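Local coordinates for ABC transporter, substrate binding protein (Polyamine) (Agrobacterium tumefaciens, PDB 4EUO) that binds gamma-aminobutyric acid selectively as the periplasmic substrate-binding protein of an ABC transporter, and probably hands it to the membrane components for uptake, at residues Ile105-Asn108 and Ala114-Lys117; Arg132-Tyr135 and Gly141-Glu144; Gln184-Ile189 and Thr205-Ser210; Val199-Met204 and Thr216-Asn221. All blocks are in the same frame, centred on the assembly; numbering follows the deposited sequence.

In the fold
Contact 4 holds Trp200 and Arg203 of the gamma-aminobutyric acid pocket, and the other three contacts each touch contact 4. Contact 2 does so with centres about 12 Å apart, Tyr135 OH lying 3.8 Å from Trp200 CZ2. Contact 3 shares helix 201-209 with contact 4, their centres about 11 Å apart, and Gln186 NE2 donates to Arg203 O at 3.0 Å. Contact 1 is the outermost, its centre about 20 Å from that of the chain, yet only about 10 Å from that of contact 4, where Ser217 N donates to Ile105 O (2.9 Å). Contacts 1, 2 and 4 reach one sheet, where strand 196-200 runs between 96-107 and 132-135.

Contact 1: residues Ile105-Asn108 and Ala114-Lys117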
loop_
_atom_site.group_PDB
_atom_site.type_symbol
_atom_site.label_atom_id
_atom_site.label_comp_id
_atom_site.label_asym_id
_atom_site.label_seq_id
_atom_site.Cartn_x
_atom_site.Cartn_y
_atom_site.Cartn_z
ATOM N N ILE A 105 -7.594 -10.104 5.192
ATOM C CA ILE A 105 -7.726 -11.453 4.669
ATOM C C ILE A 105 -8.909 -11.464 3.721
ATOM O O ILE A 105 -10.077 -11.486 4.160
ATOM C CB ILE A 105 -7.857 -12.493 5.795
ATOM C CG1 ILE A 105 -6.652 -12.381 6.755
ATOM C CG2 ILE A 105 -7.940 -13.898 5.188
ATOM C CD1 ILE A 105 -6.765 -13.276 8.019
ATOM N N GLY A 106 -8.607 -11.383 2.425
ATOM C CA GLY A 106 -9.642 -11.429 1.392
ATOM C C GLY A 106 -9.982 -12.860 1.056
ATOM O O GLY A 106 -9.131 -13.756 1.165
ATOM N N CYS A 107 -11.259 -13.084 0.649
ATOM C CA CYS A 107 -11.690 -14.428 0.407
ATOM C C CYS A 107 -12.761 -14.519 -0.665
ATOM O O CYS A 107 -13.773 -13.830 -0.593
ATOM C CB CYS A 107 -12.174 -15.037 1.721
ATOM S SG CYS A 107 -12.745 -16.746 1.571
ATOM N N ASN A 108 -12.577 -15.459 -1.589
ATOM C CA ASN A 108 -13.597 -15.783 -2.600
ATOM C C ASN A 108 -14.500 -16.820 -1.876
ATOM O O ASN A 108 -14.280 -18.048 -1.921
ATOM C CB ASN A 108 -12.903 -16.387 -3.815
ATOM C CG ASN A 108 -13.842 -16.803 -4.924
ATOM O OD1 ASN A 108 -15.002 -17.140 -4.676
ATOM N ND2 ASN A 108 -13.363 -16.775 -6.147
ATOM N N ALA A 114 -14.684 -22.724 3.802
ATOM C CA ALA A 114 -14.740 -21.700 4.847
ATOM C C ALA A 114 -13.670 -20.645 4.594
ATOM O O ALA A 114 -12.529 -21.006 4.259
ATOM C CB ALA A 114 -14.495 -22.344 6.212
ATOM N N CYS A 115 -14.023 -19.376 4.821
ATOM C CA CYS A 115 -13.004 -18.316 4.717
ATOM C C CYS A 115 -12.200 -18.250 5.998
ATOM O O CYS A 115 -12.787 -18.155 7.080
ATOM C CB CYS A 115 -13.651 -16.968 4.483
ATOM S SG CYS A 115 -14.360 -16.787 2.844
ATOM N N PRO A 116 -10.872 -18.156 5.901
ATOM C CA PRO A 116 -10.066 -17.905 7.103
ATOM C C PRO A 116 -10.431 -16.523 7.659
ATOM O O PRO A 116 -10.615 -15.560 6.893
ATOM C CB PRO A 116 -8.625 -17.901 6.580
ATOM C CG PRO A 116 -8.659 -18.590 5.262
ATOM C CD PRO A 116 -10.043 -18.315 4.694
ATOM N N LYS A 117 -10.579 -16.434 8.988
ATOM C CA LYS A 117 -10.952 -15.206 9.642
ATOM C C LYS A 117 -9.697 -14.568 10.244
ATOM O O LYS A 117 -9.581 -13.328 10.251
ATOM C CB LYS A 117 -11.970 -15.518 10.763
ATOM C CG LYS A 117 -12.586 -14.271 11.392
ATOM C CD LYS A 117 -13.594 -14.600 12.497
ATOM C CE LYS A 117 -13.122 -15.701 13.412
ATOM N NZ LYS A 117 -11.974 -15.296 14.258
HETATM O O HOH W 1 -11.673 -13.864 4.961
#
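Cys107 and Cys115 are joined covalently, SG to SG at 2.1 Å, and this disulfide is the tightest point between the end of strand 96-107 and the loop 114-117. Its two halves use different rotamers. On Cys107 the sulfur extends opposite the main-chain nitrogen (chi1 -180°), whereas on Cys115 it swings beside the nitrogen (chi1 -71°); with a chi3 of -80° the bridge is close to the perpendicular twist preferred by disulfides. The CA atoms of the two cysteines are 6.0 Å apart. Pro116 follows directly, and its CD lies 4.4 Å from Cys107 SG, a loose apolar touch beside the bridge.

Two residues back along the strand, Ile105 reaches the same loop with both branches. Its CG2 methyl rests 3.6 Å from Pro116 O, while CD1, at the end of an extended chi2, comes equally close to Lys117 O. No direct hydrogen bond crosses the contact. A water fills that role by donating to Ile105 O at 3.0 Å and to Pro116 O at 2.8 Å, thus tying the two backbones together. Lys117 O also accepts from Ser217 OG, and Trp119 packs on Ile105. A disulfide between residues eight positions apart closes a short covalent loop, here cross-linking the end of a sheet strand to the connection that leads into helix 119-122.

Contact 2: residues Arg132-Tyr135 and Gly141-Glu144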
loop_
_atom_site.group_PDB
_atom_site.type_symbol
_atom_site.label_atom_id
_atom_site.label_comp_id
_atom_site.label_asym_id
_atom_site.label_seq_id
_atom_site.Cartn_x
_atom_site.Cartn_y
_atom_site.Cartn_z
ATOM N N ARG A 132 -2.957 -20.186 -0.974
ATOM C CA ARG A 132 -3.198 -18.891 -0.345
ATOM C C ARG A 132 -2.210 -17.927 -0.945
ATOM O O ARG A 132 -1.133 -18.333 -1.367
ATOM C CB ARG A 132 -3.101 -18.930 1.187
ATOM C CG ARG A 132 -1.856 -19.617 1.729
ATOM C CD ARG A 132 -2.156 -21.079 2.122
ATOM N NE ARG A 132 -2.968 -21.133 3.345
ATOM C CZ ARG A 132 -3.955 -22.000 3.584
ATOM N NH1 ARG A 132 -4.288 -22.921 2.667
ATOM N NH2 ARG A 132 -4.600 -21.973 4.745
ATOM N N THR A 133 -2.578 -16.644 -0.973
ATOM C CA THR A 133 -1.720 -15.654 -1.637
ATOM C C THR A 133 -1.213 -14.570 -0.707
ATOM O O THR A 133 -1.920 -14.097 0.198
ATOM C CB THR A 133 -2.435 -15.118 -2.905
ATOM O OG1 THR A 133 -1.522 -14.287 -3.617
ATOM C CG2 THR A 133 -3.673 -14.305 -2.633
ATOM N N PHE A 134 0.031 -14.192 -0.941
ATOM C CA PHE A 134 0.738 -13.166 -0.162
ATOM C C PHE A 134 1.546 -12.324 -1.122
ATOM O O PHE A 134 1.942 -12.807 -2.203
ATOM C CB PHE A 134 1.713 -13.827 0.814
ATOM C CG PHE A 134 1.035 -14.543 1.954
ATOM C CD1 PHE A 134 0.586 -13.844 3.074
ATOM C CD2 PHE A 134 0.865 -15.919 1.924
ATOM C CE1 PHE A 134 -0.018 -14.514 4.146
ATOM C CE2 PHE A 134 0.201 -16.575 2.972
ATOM C CZ PHE A 134 -0.205 -15.878 4.084
ATOM N N TYR A 135 1.881 -11.108 -0.674
ATOM C CA TYR A 135 2.668 -10.159 -1.466
ATOM C C TYR A 135 4.072 -10.676 -1.684
ATOM O O TYR A 135 4.763 -11.090 -0.747
ATOM C CB TYR A 135 2.677 -8.843 -0.709
ATOM C CG TYR A 135 3.258 -7.629 -1.387
ATOM C CD1 TYR A 135 3.093 -7.420 -2.752
ATOM C CD2 TYR A 135 3.827 -6.605 -0.633
ATOM C CE1 TYR A 135 3.524 -6.241 -3.355
ATOM C CE2 TYR A 135 4.239 -5.417 -1.224
ATOM C CZ TYR A 135 4.051 -5.235 -2.574
ATOM O OH TYR A 135 4.444 -4.054 -3.151
ATOM N N GLY A 141 4.267 -6.419 6.223
ATOM C CA GLY A 141 3.001 -7.133 6.111
ATOM C C GLY A 141 3.077 -8.633 6.306
ATOM O O GLY A 141 2.478 -9.178 7.242
ATOM N N VAL A 142 3.775 -9.334 5.398
ATOM C CA VAL A 142 3.774 -10.806 5.444
ATOM C C VAL A 142 4.512 -11.313 6.672
ATOM O O VAL A 142 4.024 -12.232 7.360
ATOM C CB VAL A 142 4.360 -11.412 4.166
ATOM C CG1 VAL A 142 4.418 -12.920 4.317
ATOM C CG2 VAL A 142 3.494 -11.067 2.972
ATOM N N ILE A 143 5.676 -10.743 6.981
ATOM C CA ILE A 143 6.426 -11.190 8.156
ATOM C C ILE A 143 5.581 -10.953 9.413
ATOM O O ILE A 143 5.484 -11.837 10.261
ATOM C CB ILE A 143 7.787 -10.459 8.174
ATOM C CG1 ILE A 143 8.708 -11.052 7.082
ATOM C CG2 ILE A 143 8.439 -10.543 9.587
ATOM C CD1 ILE A 143 9.875 -10.188 6.693
ATOM N N GLU A 144 4.954 -9.779 9.533
ATOM C CA GLU A 144 4.111 -9.502 10.685
ATOM C C GLU A 144 2.926 -10.470 10.747
ATOM O O GLU A 144 2.628 -11.000 11.819
ATOM C CB GLU A 144 3.590 -8.058 10.641
ATOM C CG GLU A 144 4.635 -6.962 10.891
ATOM C CD GLU A 144 5.485 -6.521 9.716
ATOM O OE1 GLU A 144 5.454 -7.154 8.634
ATOM O OE2 GLU A 144 6.168 -5.483 9.886
#
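The Phe134 ring meets Val142 obliquely, with neither a face nor an edge turned squarely to it: CD1 lies 4.0 Å from Val142 CG2, and CG1 of the same valine is only slightly farther from that ring atom. Elsewhere the ring meets Phe123 with planes about 50° apart, and Ile176 and Trp178 of the neighbouring strand touch it as well. The Tyr135 ring turns away from Val142. It stacks with Trp179, meets Trp200 edge-to-face and carries its hydroxyl to Glu60, a residue of the ligand pocket.

Val142 thus meets the stem and the CD1 corner of Phe134, but of the Tyr135 side chain just the stem. Its CG2 is 3.9 Å from Phe134 CB and 4.4 Å from Tyr135 CB, and it also approaches Tyr135 O. The valine torsion explains this: CG1 stands opposite the main-chain nitrogen (chi1 176°), which puts CG2 beside that nitrogen and facing the strand. In the fold, parallel strand 132-135 gives way to a short loop and then to helix 142-149, the beta-to-alpha step of an alpha/beta domain in the periplasmic binding protein class.

Gly141 occupies the N-cap position of that helix. Its backbone N donates to Glu144 OE1 at 2.8 Å from above the carboxylate plane, 48° out of it. The other oxygen, Glu144 OE2, accepts from Tyr158 OH and Trp297 NE1. Leu169 of helix 162-170 and Trp308 of helix 301-313 also pack against Val142.

Contact 3: residues Gln184-Ile189 and Thr205-Ser210; sequences QSQQLI and TALEQS
This is a helix-to-helix contact made largely by one glutamine, joining helix 182-190 to the C-terminal part of helix 201-209. Gln186 and Leu207 mark the closest backbone approach, with CA atoms 7.0 Å apart, and the two side chains run alongside each other, pointing opposite ways. The aliphatic stem of Gln186 lies along the leucine: CG to CG is 4.1 Å, and Gln186 CB is equally far from Leu207 CD2. The other methyl, Leu207 CD1, reaches over to Gln186 O at 3.9 Å. Because chi2 of Gln186 is extended (168°), the amide is carried past the leucine to the residue before it, where NE2 comes 3.6 Å from Ala206 CB. That nitrogen has polar partners too: it donates to Arg203 O, one turn back in the same helix, and to Thr11 OG1. Val212 and Val214 extend the apolar side around Leu207. Between the two segments themselves no hydrogen bond forms. The chemistry is accordingly divided along one side chain, with van der Waals contact by the methylenes and polar anchoring by the amide, which ties helix 182-190 to the backbone of ligand-binding Arg203.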
loop_
_atom_site.group_PDB
_atom_site.type_symbol
_atom_site.label_atom_id
_atom_site.label_comp_id
_atom_site.label_asym_id
_atom_site.label_seq_id
_atom_site.Cartn_x
_atom_site.Cartn_y
_atom_site.Cartn_z
ATOM N N GLN A 184 -2.862 -8.629 -9.958
ATOM C CA GLN A 184 -2.625 -10.060 -9.786
ATOM C C GLN A 184 -3.270 -10.568 -8.509
ATOM O O GLN A 184 -3.828 -11.679 -8.523
ATOM C CB GLN A 184 -1.143 -10.387 -9.796
ATOM C CG GLN A 184 -0.895 -11.875 -9.598
ATOM C CD GLN A 184 0.493 -12.249 -9.947
ATOM O OE1 GLN A 184 1.460 -11.596 -9.581
ATOM N NE2 GLN A 184 0.626 -13.405 -10.593
ATOM N N SER A 185 -3.253 -9.768 -7.397
ATOM C CA SER A 185 -3.948 -10.245 -6.207
ATOM C C SER A 185 -5.428 -10.401 -6.460
ATOM O O SER A 185 -6.044 -11.370 -5.991
ATOM C CB SER A 185 -3.701 -9.334 -5.012
ATOM O OG SER A 185 -4.416 -8.107 -5.086
ATOM N N GLN A 186 -5.995 -9.465 -7.241
ATOM C CA GLN A 186 -7.410 -9.535 -7.568
ATOM C C GLN A 186 -7.722 -10.748 -8.447
ATOM O O GLN A 186 -8.705 -11.444 -8.202
ATOM C CB GLN A 186 -7.819 -8.241 -8.268
ATOM C CG GLN A 186 -7.813 -7.036 -7.294
ATOM C CD GLN A 186 -7.918 -5.751 -8.033
ATOM O OE1 GLN A 186 -7.088 -5.416 -8.925
ATOM N NE2 GLN A 186 -8.881 -4.917 -7.638
ATOM N N GLN A 187 -6.854 -11.028 -9.430
ATOM C CA GLN A 187 -7.055 -12.210 -10.295
ATOM C C GLN A 187 -6.991 -13.484 -9.467
ATOM O O GLN A 187 -7.829 -14.362 -9.665
ATOM C CB GLN A 187 -5.943 -12.222 -11.357
ATOM C CG GLN A 187 -5.983 -13.425 -12.336
ATOM C CD GLN A 187 -5.138 -14.593 -11.784
ATOM O OE1 GLN A 187 -5.631 -15.707 -11.584
ATOM N NE2 GLN A 187 -3.860 -14.367 -11.461
ATOM N N LEU A 188 -5.991 -13.617 -8.593
ATOM C CA LEU A 188 -5.839 -14.823 -7.810
ATOM C C LEU A 188 -7.038 -15.099 -6.930
ATOM O O LEU A 188 -7.509 -16.250 -6.888
ATOM C CB LEU A 188 -4.553 -14.771 -6.987
ATOM C CG LEU A 188 -3.280 -14.906 -7.802
ATOM C CD1 LEU A 188 -2.060 -14.571 -6.970
ATOM C CD2 LEU A 188 -3.149 -16.306 -8.421
ATOM N N ILE A 189 -7.570 -14.074 -6.243
ATOM C CA ILE A 189 -8.737 -14.242 -5.400
ATOM C C ILE A 189 -9.959 -14.539 -6.284
ATOM O O ILE A 189 -10.659 -15.539 -6.047
ATOM C CB ILE A 189 -8.985 -12.974 -4.520
ATOM C CG1 ILE A 189 -7.801 -12.663 -3.560
ATOM C CG2 ILE A 189 -10.334 -13.087 -3.802
ATOM C CD1 ILE A 189 -7.606 -13.717 -2.450
ATOM N N THR A 205 -12.338 -3.938 -2.197
ATOM C CA THR A 205 -13.402 -2.969 -2.462
ATOM C C THR A 205 -13.609 -2.874 -3.977
ATOM O O THR A 205 -14.762 -2.888 -4.445
ATOM C CB THR A 205 -13.007 -1.599 -1.921
ATOM O OG1 THR A 205 -12.922 -1.724 -0.500
ATOM C CG2 THR A 205 -14.015 -0.511 -2.280
ATOM N N ALA A 206 -12.522 -2.795 -4.766
ATOM C CA ALA A 206 -12.674 -2.673 -6.229
ATOM C C ALA A 206 -13.291 -3.890 -6.847
ATOM O O ALA A 206 -14.124 -3.753 -7.759
ATOM C CB ALA A 206 -11.339 -2.364 -6.851
ATOM N N LEU A 207 -12.930 -5.086 -6.385
ATOM C CA LEU A 207 -13.548 -6.300 -6.903
ATOM C C LEU A 207 -15.048 -6.256 -6.649
ATOM O O LEU A 207 -15.833 -6.516 -7.569
ATOM C CB LEU A 207 -12.976 -7.548 -6.246
ATOM C CG LEU A 207 -11.701 -8.097 -6.857
ATOM C CD1 LEU A 207 -11.161 -9.252 -6.027
ATOM C CD2 LEU A 207 -11.901 -8.552 -8.334
ATOM N N GLU A 208 -15.466 -5.880 -5.437
ATOM C CA GLU A 208 -16.882 -5.795 -5.071
ATOM C C GLU A 208 -17.576 -4.754 -5.944
ATOM O O GLU A 208 -18.712 -4.995 -6.387
ATOM C CB GLU A 208 -17.025 -5.418 -3.579
ATOM C CG GLU A 208 -18.468 -5.282 -3.108
ATOM C CD GLU A 208 -18.602 -5.130 -1.607
ATOM O OE1 GLU A 208 -18.232 -6.079 -0.878
ATOM O OE2 GLU A 208 -19.072 -4.060 -1.161
ATOM N N GLN A 209 -16.923 -3.629 -6.220
ATOM C CA GLN A 209 -17.457 -2.535 -7.044
ATOM C C GLN A 209 -17.719 -3.053 -8.473
ATOM O O GLN A 209 -18.693 -2.620 -9.133
ATOM C CB GLN A 209 -16.480 -1.357 -7.115
ATOM C CG GLN A 209 -16.468 -0.446 -5.894
ATOM C CD GLN A 209 -15.316 0.544 -5.861
ATOM O OE1 GLN A 209 -14.357 0.472 -6.633
ATOM N NE2 GLN A 209 -15.372 1.487 -4.940
ATOM N N SER A 210 -16.891 -4.014 -8.942
ATOM C CA SER A 210 -17.009 -4.620 -10.268
ATOM C C SER A 210 -17.909 -5.834 -10.254
ATOM O O SER A 210 -17.910 -6.609 -11.203
ATOM C CB SER A 210 -15.631 -4.976 -10.819
ATOM O OG SER A 210 -15.767 -5.302 -12.195
#

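Contact 4: residues Val199-Met204 and Thr216-Asn221. With ABU (gamma-amino-butanoic acid), chain E.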
loop_
_atom_site.group_PDB
_atom_site.type_symbol
_atom_site.label_atom_id
_atom_site.label_comp_id
_atom_site.label_asym_id
_atom_site.label_seq_id
_atom_site.Cartn_x
_atom_site.Cartn_y
_atom_site.Cartn_z
ATOM N N VAL A 199 -4.175 -9.302 1.363
ATOM C CA VAL A 199 -4.260 -8.406 0.222
ATOM C C VAL A 199 -4.509 -6.978 0.658
ATOM O O VAL A 199 -4.968 -6.718 1.779
ATOM C CB VAL A 199 -5.419 -8.859 -0.733
ATOM C CG1 VAL A 199 -5.128 -10.256 -1.301
ATOM C CG2 VAL A 199 -6.752 -8.885 0.011
ATOM N N TRP A 200 -4.249 -6.024 -0.246
ATOM C CA TRP A 200 -4.528 -4.619 0.006
ATOM C C TRP A 200 -6.037 -4.458 0.079
ATOM O O TRP A 200 -6.750 -4.911 -0.832
ATOM C CB TRP A 200 -3.946 -3.760 -1.115
ATOM C CG TRP A 200 -2.457 -3.726 -1.205
ATOM C CD1 TRP A 200 -1.573 -3.694 -0.172
ATOM C CD2 TRP A 200 -1.683 -3.594 -2.404
ATOM N NE1 TRP A 200 -0.275 -3.572 -0.652
ATOM C CE2 TRP A 200 -0.322 -3.491 -2.022
ATOM C CE3 TRP A 200 -2.008 -3.547 -3.768
ATOM C CZ2 TRP A 200 0.715 -3.367 -2.958
ATOM C CZ3 TRP A 200 -0.988 -3.364 -4.694
ATOM C CH2 TRP A 200 0.358 -3.304 -4.288
ATOM N N ASN A 201 -6.552 -3.779 1.128
ATOM C CA ASN A 201 -7.998 -3.762 1.323
ATOM C C ASN A 201 -8.779 -3.172 0.163
ATOM O O ASN A 201 -9.853 -3.683 -0.194
ATOM C CB ASN A 201 -8.360 -3.100 2.650
ATOM C CG ASN A 201 -8.181 -1.598 2.646
ATOM O OD1 ASN A 201 -7.058 -1.078 2.800
ATOM N ND2 ASN A 201 -9.277 -0.872 2.416
ATOM N N GLY A 202 -8.262 -2.114 -0.422
ATOM C CA GLY A 202 -8.952 -1.428 -1.496
ATOM C C GLY A 202 -9.079 -2.286 -2.737
ATOM O O GLY A 202 -10.012 -2.093 -3.529
ATOM N N ARG A 203 -8.204 -3.281 -2.914
ATOM C CA ARG A 203 -8.334 -4.170 -4.073
ATOM C C ARG A 203 -9.572 -5.052 -3.930
ATOM O O ARG A 203 -10.178 -5.412 -4.948
ATOM C CB ARG A 203 -7.084 -5.010 -4.222
ATOM C CG ARG A 203 -5.858 -4.178 -4.573
ATOM C CD ARG A 203 -5.904 -3.726 -6.035
ATOM N NE ARG A 203 -4.871 -2.717 -6.295
ATOM C CZ ARG A 203 -4.481 -2.353 -7.511
ATOM N NH1 ARG A 203 -4.991 -2.944 -8.582
ATOM N NH2 ARG A 203 -3.516 -1.453 -7.666
ATOM N N MET A 204 -9.976 -5.360 -2.686
ATOM C CA MET A 204 -11.206 -6.122 -2.446
ATOM C C MET A 204 -12.416 -5.203 -2.644
ATOM O O MET A 204 -13.393 -5.631 -3.275
ATOM C CB MET A 204 -11.199 -6.720 -1.039
ATOM C CG MET A 204 -10.056 -7.706 -0.793
ATOM S SD MET A 204 -10.001 -9.114 -1.940
ATOM C CE MET A 204 -8.753 -8.544 -3.186
ATOM N N THR A 216 -14.125 -9.933 3.289
ATOM C CA THR A 216 -12.900 -9.423 3.892
ATOM C C THR A 216 -12.982 -9.638 5.404
ATOM O O THR A 216 -13.971 -9.220 6.013
ATOM C CB THR A 216 -12.747 -7.921 3.620
ATOM O OG1 THR A 216 -12.517 -7.727 2.222
ATOM C CG2 THR A 216 -11.597 -7.315 4.368
ATOM N N SER A 217 -11.955 -10.257 5.994
ATOM C CA SER A 217 -11.823 -10.280 7.446
ATOM C C SER A 217 -10.820 -9.210 7.846
ATOM O O SER A 217 -9.672 -9.228 7.361
ATOM C CB SER A 217 -11.380 -11.633 7.978
ATOM O OG SER A 217 -11.169 -11.491 9.381
ATOM N N TRP A 218 -11.243 -8.308 8.743
ATOM C CA TRP A 218 -10.396 -7.240 9.274
ATOM C C TRP A 218 -9.753 -7.642 10.607
ATOM O O TRP A 218 -9.147 -6.778 11.271
ATOM C CB TRP A 218 -11.226 -5.973 9.470
ATOM C CG TRP A 218 -11.701 -5.386 8.178
ATOM C CD1 TRP A 218 -12.870 -5.665 7.518
ATOM C CD2 TRP A 218 -11.058 -4.347 7.437
ATOM N NE1 TRP A 218 -12.979 -4.871 6.398
ATOM C CE2 TRP A 218 -11.884 -4.040 6.333
ATOM C CE3 TRP A 218 -9.875 -3.610 7.622
ATOM C CZ2 TRP A 218 -11.548 -3.053 5.407
ATOM C CZ3 TRP A 218 -9.550 -2.630 6.713
ATOM C CH2 TRP A 218 -10.362 -2.383 5.605
ATOM N N ALA A 219 -9.831 -8.936 10.981
ATOM C CA ALA A 219 -9.243 -9.359 12.252
ATOM C C ALA A 219 -7.714 -9.222 12.216
ATOM O O ALA A 219 -7.038 -9.847 11.408
ATOM C CB ALA A 219 -9.649 -10.800 12.567
ATOM N N GLN A 220 -7.173 -8.428 13.141
ATOM C CA GLN A 220 -5.737 -8.099 13.202
ATOM C C GLN A 220 -5.259 -7.503 11.857
ATOM O O GLN A 220 -4.134 -7.734 11.442
ATOM C CB GLN A 220 -4.841 -9.263 13.634
ATOM C CG GLN A 220 -5.191 -9.803 15.028
ATOM C CD GLN A 220 -4.295 -10.966 15.323
ATOM O OE1 GLN A 220 -4.233 -11.953 14.602
ATOM N NE2 GLN A 220 -3.507 -10.849 16.387
ATOM N N ASN A 221 -6.113 -6.744 11.184
ATOM C CA ASN A 221 -5.705 -6.136 9.890
ATOM C C ASN A 221 -4.443 -5.319 10.146
ATOM O O ASN A 221 -4.316 -4.696 11.201
ATOM C CB ASN A 221 -6.831 -5.328 9.296
ATOM C CG ASN A 221 -7.172 -4.063 10.034
ATOM O OD1 ASN A 221 -6.655 -2.978 9.724
ATOM N ND2 ASN A 221 -8.138 -4.147 10.988
HETATM N N ABU E . 1.187 0.040 -1.576
HETATM C CD ABU E . -0.275 -0.095 -1.552
HETATM C CB ABU E . -0.855 -0.130 -2.945
HETATM C CG ABU E . -2.339 -0.237 -2.862
HETATM C C ABU E . -3.059 -0.419 -4.181
HETATM O O ABU E . -4.307 -0.878 -4.142
HETATM O OXT ABU E . -2.471 -0.264 -5.343
#
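The gamma-aminobutyric acid pocket of this periplasmic binding protein is built in part from the junction of strand 196-200 with helix 201-209, and Asn201 and Met204 of the same junction pack on strand 215-229. Trp200 lays one ring face under the ligand, whose CB is 3.3 Å above the plane, over its centre. Arg203 takes the carboxylate at the guanidinium edge: NE donates to ligand O at 2.9 Å, and NH2 to OXT at 2.8 Å along a nearly straight line (174°). Gly9 O is a second acceptor for NH2.

Across the contact, Asn201 sets its CB 3.6 Å from Trp218 CH2, its amide plane inclined 50° to the indole. With CG between the backbone N and the carbonyl carbon (chi1 73°), the amide sits where ND2 donates to Gly261 O and OD1 accepts from Ser102 N. Met204 CB meets Thr216 OG1 at 3.7 Å, while Thr216 CG2 lies over the rim of one Trp218 face. Asn221 ND2 and N both donate to Trp218 O, closing the type II turn that begins at Trp218. The segments thus meet by van der Waals contact, without a hydrogen bond between them. Arg203 grips each carboxylate oxygen with one hydrogen bond, probably strengthened by opposite charge; Tyr262, Thr12 and Asp226 complete the ligand's hydrogen bonding.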